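Tyrosine-protein kinase receptor torso (Bombyx mori, PDB 5AOQ) is a probable receptor tyrosine kinase whose extracellular region, crystallised here, binds prothoracicotropic hormone (PTTH), stimulating ERK signalling and initiating metamorphosis, probably by inducing ecdysone production. Local coordinates at residues Ser79-Phe85 and Phe98-Asn104; Glu117-Ser122 and Trp134-Val140. One frame throughout, in Å; residues are numbered along the deposited sequence.

Contact 1: residues Ser79-Phe85 and Phe98-Asn104; sequences SEHWQLF and FTLIEPN
Gln83-Phe85 and Phe98-Ile101 pair as an antiparallel beta hairpin in the first FN3 domain, the short strand axes running at 164° to each other. Four backbone hydrogen bonds establish the register. Gln83 and Ile101 exchange one pair, and Phe85 and Thr99 exchange the other; both are hydrogen-bonded pairs, with the non-hydrogen-bonded pair Leu84 and Leu100 between them. Beyond the strand, Asn104 N donates to Ser79 O at 2.9 Å, so the two segments stay joined past Pro103.

Apolar packing differs on the two faces. On one, Leu84 CD1 meets Leu100 CD2 at 3.5 Å, and Leu84 CD1 also lies 3.9 Å from Phe98 CD2. On the other, the Phe85 ring is laid back along its strand toward Gln83, against the chain direction, and so reaches Ile101: Phe85 CE1 comes within 3.5 Å of Ile101 CD1. The Phe74 ring meets this ring obliquely, and Thr99 O lies in the Phe85 plane at the edge.

CH-pi contacts dominate at the loop end. Trp82 has CG anti to its carbonyl carbon (chi1 -89°), which swings the indole across the opposite segment and under Glu102 and Pro103. Tyr37 of helix 27-38 meets the indole edge-to-face. Glu102 CA sits over the six-membered ring of Trp82, 3.8 Å from its centroid, and Pro103 CD stands 3.5 Å from the centroid of the Trp82 five-membered ring, just 4° off the ring normal.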
loop_
_atom_site.group_PDB
_atom_site.type_symbol
_atom_site.label_atom_id
_atom_site.label_comp_id
_atom_site.label_asym_id
_atom_site.label_seq_id
_atom_site.Cartn_x
_atom_site.Cartn_y
_atom_site.Cartn_z
ATOM N N SER A 79 17.491 -1.944 27.408
ATOM C CA SER A 79 17.422 -3.334 27.845
ATOM C C SER A 79 18.084 -4.272 26.846
ATOM O O SER A 79 18.000 -4.072 25.634
ATOM C CB SER A 79 15.966 -3.753 28.057
ATOM O OG SER A 79 15.882 -5.119 28.416
ATOM N N GLU A 80 18.744 -5.296 27.374
ATOM C CA GLU A 80 19.394 -6.310 26.554
ATOM C C GLU A 80 18.367 -7.149 25.800
ATOM O O GLU A 80 18.670 -7.725 24.755
ATOM C CB GLU A 80 20.275 -7.207 27.426
ATOM C CG GLU A 80 19.520 -7.928 28.534
ATOM C CD GLU A 80 20.428 -8.761 29.415
ATOM O OE1 GLU A 80 21.657 -8.749 29.186
ATOM O OE2 GLU A 80 19.917 -9.426 30.341
ATOM N N HIS A 81 17.153 -7.214 26.340
ATOM C CA HIS A 81 16.083 -8.011 25.746
ATOM C C HIS A 81 15.143 -7.149 24.913
ATOM O O HIS A 81 15.165 -5.921 25.006
ATOM C CB HIS A 81 15.277 -8.726 26.834
ATOM C CG HIS A 81 16.117 -9.366 27.894
ATOM N ND1 HIS A 81 16.847 -10.515 27.674
ATOM C CD2 HIS A 81 16.333 -9.026 29.187
ATOM C CE1 HIS A 81 17.482 -10.850 28.784
ATOM N NE2 HIS A 81 17.188 -9.962 29.716
ATOM N N TRP A 82 14.321 -7.801 24.098
ATOM C CA TRP A 82 13.249 -7.117 23.387
ATOM C C TRP A 82 12.260 -6.555 24.394
ATOM O O TRP A 82 12.166 -7.056 25.515
ATOM C CB TRP A 82 12.532 -8.070 22.431
ATOM C CG TRP A 82 13.128 -8.139 21.069
ATOM C CD1 TRP A 82 14.168 -8.922 20.668
ATOM C CD2 TRP A 82 12.709 -7.405 19.915
ATOM N NE1 TRP A 82 14.428 -8.717 19.335
ATOM C CE2 TRP A 82 13.545 -7.789 18.850
ATOM C CE3 TRP A 82 11.708 -6.456 19.679
ATOM C CZ2 TRP A 82 13.413 -7.257 17.569
ATOM C CZ3 TRP A 82 11.579 -5.930 18.408
ATOM C CH2 TRP A 82 12.427 -6.332 17.369
ATOM N N GLN A 83 11.528 -5.516 24.002
ATOM C CA GLN A 83 10.475 -4.981 24.860
ATOM C C GLN A 83 9.156 -4.828 24.111
ATOM O O GLN A 83 9.118 -4.276 23.012
ATOM C CB GLN A 83 10.898 -3.636 25.451
ATOM C CG GLN A 83 12.174 -3.695 26.277
ATOM C CD GLN A 83 12.490 -2.375 26.952
ATOM O OE1 GLN A 83 13.593 -1.845 26.820
ATOM N NE2 GLN A 83 11.523 -1.841 27.687
ATOM N N LEU A 84 8.083 -5.322 24.724
ATOM C CA LEU A 84 6.737 -5.207 24.171
ATOM C C LEU A 84 5.920 -4.199 24.962
ATOM O O LEU A 84 5.960 -4.181 26.193
ATOM C CB LEU A 84 6.036 -6.568 24.171
ATOM C CG LEU A 84 4.551 -6.574 23.789
ATOM C CD1 LEU A 84 4.333 -6.061 22.374
ATOM C CD2 LEU A 84 3.981 -7.973 23.940
ATOM N N PHE A 85 5.185 -3.359 24.237
ATOM C CA PHE A 85 4.347 -2.331 24.842
ATOM C C PHE A 85 2.944 -2.359 24.262
ATOM O O PHE A 85 2.772 -2.552 23.058
ATOM C CB PHE A 85 4.970 -0.953 24.635
ATOM C CG PHE A 85 6.341 -0.832 25.210
ATOM C CD1 PHE A 85 7.436 -1.316 24.516
ATOM C CD2 PHE A 85 6.538 -0.261 26.451
ATOM C CE1 PHE A 85 8.699 -1.221 25.044
ATOM C CE2 PHE A 85 7.801 -0.163 26.982
ATOM C CZ PHE A 85 8.882 -0.647 26.280
ATOM N N PHE A 98 -0.176 -1.747 19.932
ATOM C CA PHE A 98 1.051 -2.229 20.550
ATOM C C PHE A 98 2.292 -1.812 19.773
ATOM O O PHE A 98 2.200 -1.379 18.624
ATOM C CB PHE A 98 1.017 -3.754 20.664
ATOM C CG PHE A 98 1.301 -4.458 19.368
ATOM C CD1 PHE A 98 0.287 -4.679 18.451
ATOM C CD2 PHE A 98 2.581 -4.889 19.061
ATOM C CE1 PHE A 98 0.543 -5.323 17.256
ATOM C CE2 PHE A 98 2.843 -5.531 17.867
ATOM C CZ PHE A 98 1.822 -5.749 16.963
ATOM N N THR A 99 3.451 -1.943 20.413
ATOM C CA THR A 99 4.726 -1.718 19.737
ATOM C C THR A 99 5.843 -2.525 20.392
ATOM O O THR A 99 5.838 -2.756 21.604
ATOM C CB THR A 99 5.117 -0.227 19.728
ATOM O OG1 THR A 99 6.316 -0.053 18.962
ATOM C CG2 THR A 99 5.341 0.293 21.142
ATOM N N LEU A 100 6.790 -2.959 19.565
ATOM C CA LEU A 100 7.922 -3.764 20.009
ATOM C C LEU A 100 9.240 -3.011 19.895
ATOM O O LEU A 100 9.738 -2.785 18.793
ATOM C CB LEU A 100 7.995 -5.053 19.195
ATOM C CG LEU A 100 7.009 -6.139 19.612
ATOM C CD1 LEU A 100 6.911 -7.179 18.530
ATOM C CD2 LEU A 100 7.455 -6.780 20.914
ATOM N N ILE A 101 9.805 -2.624 21.035
ATOM C CA ILE A 101 11.097 -1.952 21.047
ATOM C C ILE A 101 12.232 -2.969 20.979
ATOM O O ILE A 101 12.355 -3.854 21.834
ATOM C CB ILE A 101 11.262 -1.055 22.294
ATOM C CG1 ILE A 101 10.314 0.144 22.188
ATOM C CG2 ILE A 101 12.719 -0.594 22.448
ATOM C CD1 ILE A 101 10.460 1.182 23.284
ATOM N N GLU A 102 13.042 -2.832 19.934
ATOM C CA GLU A 102 14.244 -3.630 19.739
ATOM C C GLU A 102 15.240 -3.368 20.870
ATOM O O GLU A 102 15.317 -2.244 21.366
ATOM C CB GLU A 102 14.868 -3.295 18.379
ATOM C CG GLU A 102 16.055 -4.156 17.976
ATOM C CD GLU A 102 16.651 -3.738 16.644
ATOM O OE1 GLU A 102 16.036 -2.900 15.952
ATOM O OE2 GLU A 102 17.735 -4.249 16.290
ATOM N N PRO A 103 16.000 -4.398 21.288
ATOM C CA PRO A 103 16.973 -4.210 22.374
ATOM C C PRO A 103 17.947 -3.057 22.137
ATOM O O PRO A 103 18.154 -2.654 20.991
ATOM C CB PRO A 103 17.723 -5.552 22.415
ATOM C CG PRO A 103 17.350 -6.267 21.152
ATOM C CD PRO A 103 15.973 -5.800 20.838
ATOM N N ASN A 104 18.505 -2.528 23.224
ATOM C CA ASN A 104 19.445 -1.403 23.198
ATOM C C ASN A 104 18.793 -0.077 22.797
ATOM O O ASN A 104 19.132 0.969 23.351
ATOM C CB ASN A 104 20.626 -1.702 22.269
ATOM C CG ASN A 104 21.382 -2.953 22.674
ATOM O OD1 ASN A 104 22.329 -2.890 23.458
ATOM N ND2 ASN A 104 20.967 -4.097 22.142
#

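Contact 2: residues Glu117-Ser122 and Trp134-Val140; sequences EYQIWS and WMEGPIV
Tyr118-Ser122 and Trp134-Val140 run antiparallel at 157°, and their register shifts by one residue between Gln119 and Trp121, a beta bulge. Ile120 lies at this shift: its N donates to Pro138 O at 3.2 Å, whereas its O receives a weak, bent bond from Gly137 N. A CB on Gly137 would clash with Ile120 O, 2.5 Å away.

The side chains of Trp121 and Glu136 run alongside in the same direction, ring and carboxylate nearly parallel. The Trp121 indole takes Glu136 CA over one face, 3.6 Å from the six-membered centroid, and Glu136 CB meets Trp121 CH2 at 3.5 Å. Trp134 packs against the base of this side chain, its CE3 3.6 Å from Trp121 CB. Gln119, extended with CG anti to the backbone N (chi1 -172°), carries NE2 to Glu136 OE2 at 3.2 Å, near its own amide plane and on the anti lone pair of the carboxylate. That oxygen also forms a salt bridge with Arg15, while Tyr16 N donates to Gln119 OE1 and Tyr16 O accepts from Trp121 NE1. A serine replacing Trp121 would probably leave Glu136 CA without its aromatic face and Tyr16 O without the indole donor.

Strand 134-140 is outermost in the four-stranded sheet, with strand 118-124 between it and strand 83-88. Ile120 packs on Leu87 of that inner strand and on Val64 of strand 63-68, which Pro138 also touches.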
loop_
_atom_site.group_PDB
_atom_site.type_symbol
_atom_site.label_atom_id
_atom_site.label_comp_id
_atom_site.label_asym_id
_atom_site.label_seq_id
_atom_site.Cartn_x
_atom_site.Cartn_y
_atom_site.Cartn_z
ATOM N N GLU A 117 -9.118 7.217 26.511
ATOM C CA GLU A 117 -8.088 7.026 27.522
ATOM C C GLU A 117 -7.497 5.634 27.383
ATOM O O GLU A 117 -8.225 4.654 27.221
ATOM C CB GLU A 117 -8.654 7.213 28.932
ATOM C CG GLU A 117 -8.658 8.650 29.427
ATOM C CD GLU A 117 -8.782 8.744 30.938
ATOM O OE1 GLU A 117 -9.226 7.758 31.563
ATOM O OE2 GLU A 117 -8.431 9.802 31.499
ATOM N N TYR A 118 -6.172 5.555 27.447
ATOM C CA TYR A 118 -5.476 4.276 27.420
ATOM C C TYR A 118 -4.502 4.190 28.582
ATOM O O TYR A 118 -4.159 5.205 29.190
ATOM C CB TYR A 118 -4.726 4.079 26.102
ATOM C CG TYR A 118 -5.617 3.965 24.888
ATOM C CD1 TYR A 118 -6.123 2.736 24.488
ATOM C CD2 TYR A 118 -5.948 5.085 24.139
ATOM C CE1 TYR A 118 -6.935 2.626 23.376
ATOM C CE2 TYR A 118 -6.758 4.985 23.028
ATOM C CZ TYR A 118 -7.251 3.754 22.650
ATOM O OH TYR A 118 -8.059 3.653 21.541
ATOM N N GLN A 119 -4.069 2.973 28.894
ATOM C CA GLN A 119 -2.980 2.776 29.842
ATOM C C GLN A 119 -1.876 1.952 29.204
ATOM O O GLN A 119 -2.132 0.911 28.601
ATOM C CB GLN A 119 -3.474 2.091 31.116
ATOM C CG GLN A 119 -2.421 2.044 32.214
ATOM C CD GLN A 119 -2.927 1.409 33.490
ATOM O OE1 GLN A 119 -3.880 0.629 33.475
ATOM N NE2 GLN A 119 -2.293 1.746 34.607
ATOM N N ILE A 120 -0.643 2.432 29.337
ATOM C CA ILE A 120 0.507 1.749 28.765
ATOM C C ILE A 120 0.910 0.578 29.651
ATOM O O ILE A 120 0.949 0.704 30.875
ATOM C CB ILE A 120 1.711 2.699 28.599
ATOM C CG1 ILE A 120 1.293 3.976 27.860
ATOM C CG2 ILE A 120 2.847 1.993 27.862
ATOM C CD1 ILE A 120 2.355 5.056 27.842
ATOM N N TRP A 121 1.198 -0.560 29.027
ATOM C CA TRP A 121 1.738 -1.714 29.739
ATOM C C TRP A 121 2.938 -2.275 28.986
ATOM O O TRP A 121 2.881 -2.464 27.768
ATOM C CB TRP A 121 0.666 -2.789 29.924
ATOM C CG TRP A 121 -0.405 -2.407 30.898
ATOM C CD1 TRP A 121 -1.519 -1.664 30.641
ATOM C CD2 TRP A 121 -0.464 -2.752 32.286
ATOM N NE1 TRP A 121 -2.270 -1.524 31.784
ATOM C CE2 TRP A 121 -1.642 -2.183 32.809
ATOM C CE3 TRP A 121 0.364 -3.487 33.140
ATOM C CZ2 TRP A 121 -2.011 -2.325 34.145
ATOM C CZ3 TRP A 121 -0.003 -3.628 34.466
ATOM C CH2 TRP A 121 -1.180 -3.048 34.955
ATOM N N SER A 122 4.015 -2.534 29.725
ATOM C CA SER A 122 5.291 -2.944 29.142
ATOM C C SER A 122 5.702 -4.357 29.555
ATOM O O SER A 122 5.296 -4.847 30.608
ATOM C CB SER A 122 6.394 -1.955 29.537
ATOM O OG SER A 122 6.643 -1.979 30.931
ATOM N N TRP A 134 3.305 -8.400 33.191
ATOM C CA TRP A 134 3.107 -7.016 32.776
ATOM C C TRP A 134 3.436 -6.027 33.889
ATOM O O TRP A 134 3.219 -6.308 35.067
ATOM C CB TRP A 134 1.661 -6.807 32.313
ATOM C CG TRP A 134 1.336 -7.527 31.041
ATOM C CD1 TRP A 134 0.721 -8.738 30.916
ATOM C CD2 TRP A 134 1.612 -7.079 29.710
ATOM N NE1 TRP A 134 0.598 -9.072 29.589
ATOM C CE2 TRP A 134 1.138 -8.070 28.828
ATOM C CE3 TRP A 134 2.212 -5.934 29.178
ATOM C CZ2 TRP A 134 1.248 -7.952 27.444
ATOM C CZ3 TRP A 134 2.326 -5.821 27.806
ATOM C CH2 TRP A 134 1.844 -6.822 26.954
ATOM N N MET A 135 3.962 -4.868 33.499
ATOM C CA MET A 135 4.278 -3.796 34.438
ATOM C C MET A 135 3.404 -2.581 34.157
ATOM O O MET A 135 3.306 -2.119 33.021
ATOM C CB MET A 135 5.758 -3.421 34.353
ATOM C CG MET A 135 6.693 -4.578 34.664
ATOM S SD MET A 135 8.418 -4.078 34.801
ATOM C CE MET A 135 9.195 -5.664 35.100
ATOM N N GLU A 136 2.771 -2.071 35.207
ATOM C CA GLU A 136 1.819 -0.977 35.085
ATOM C C GLU A 136 2.517 0.327 34.719
ATOM O O GLU A 136 3.472 0.739 35.379
ATOM C CB GLU A 136 1.043 -0.821 36.394
ATOM C CG GLU A 136 -0.204 0.039 36.294
ATOM C CD GLU A 136 -1.057 -0.033 37.548
ATOM O OE1 GLU A 136 -0.568 -0.556 38.572
ATOM O OE2 GLU A 136 -2.217 0.429 37.508
ATOM N N GLY A 137 2.027 0.970 33.662
ATOM C CA GLY A 137 2.599 2.212 33.174
ATOM C C GLY A 137 1.706 3.397 33.483
ATOM O O GLY A 137 0.816 3.298 34.330
ATOM N N PRO A 138 1.935 4.529 32.797
ATOM C CA PRO A 138 1.129 5.732 33.019
ATOM C C PRO A 138 -0.143 5.755 32.179
ATOM O O PRO A 138 -0.354 4.865 31.355
ATOM C CB PRO A 138 2.075 6.866 32.617
ATOM C CG PRO A 138 3.120 6.233 31.720
ATOM C CD PRO A 138 2.945 4.740 31.749
ATOM N N ILE A 139 -0.972 6.772 32.393
ATOM C CA ILE A 139 -2.252 6.891 31.705
ATOM C C ILE A 139 -2.155 7.912 30.573
ATOM O O ILE A 139 -1.428 8.900 30.673
ATOM C CB ILE A 139 -3.378 7.300 32.681
ATOM C CG1 ILE A 139 -3.392 6.374 33.901
ATOM C CG2 ILE A 139 -4.734 7.265 31.988
ATOM C CD1 ILE A 139 -2.545 6.856 35.068
ATOM N N VAL A 140 -2.898 7.656 29.500
ATOM C CA VAL A 140 -2.955 8.545 28.343
ATOM C C VAL A 140 -4.334 9.193 28.261
ATOM O O VAL A 140 -5.319 8.617 28.722
ATOM C CB VAL A 140 -2.649 7.770 27.038
ATOM C CG1 VAL A 140 -2.776 8.670 25.814
ATOM C CG2 VAL A 140 -1.258 7.151 27.103
#

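Contacts 1 and 2 are the two hairpins of one four-stranded antiparallel sheet in the order 98-101, 83-88, 118-124, 134-140, so each pairs an inner strand with an outermost one. They follow in series along the chain, their centres 15 Å apart, and meet where the inner strands adjoin. There Phe85 CE2 packs on Ser122 CB at 3.4 Å, and on the other face Leu84 CD2 lies 3.9 Å from Trp134 CH2. The PTTH-binding site belongs to the second FN3 domain; the side chain of Thr99 in contact 1 comes about 10 Å from that of Lys204, implicated in binding, whereas contact 2 is remote from the residues implicated in hormone binding.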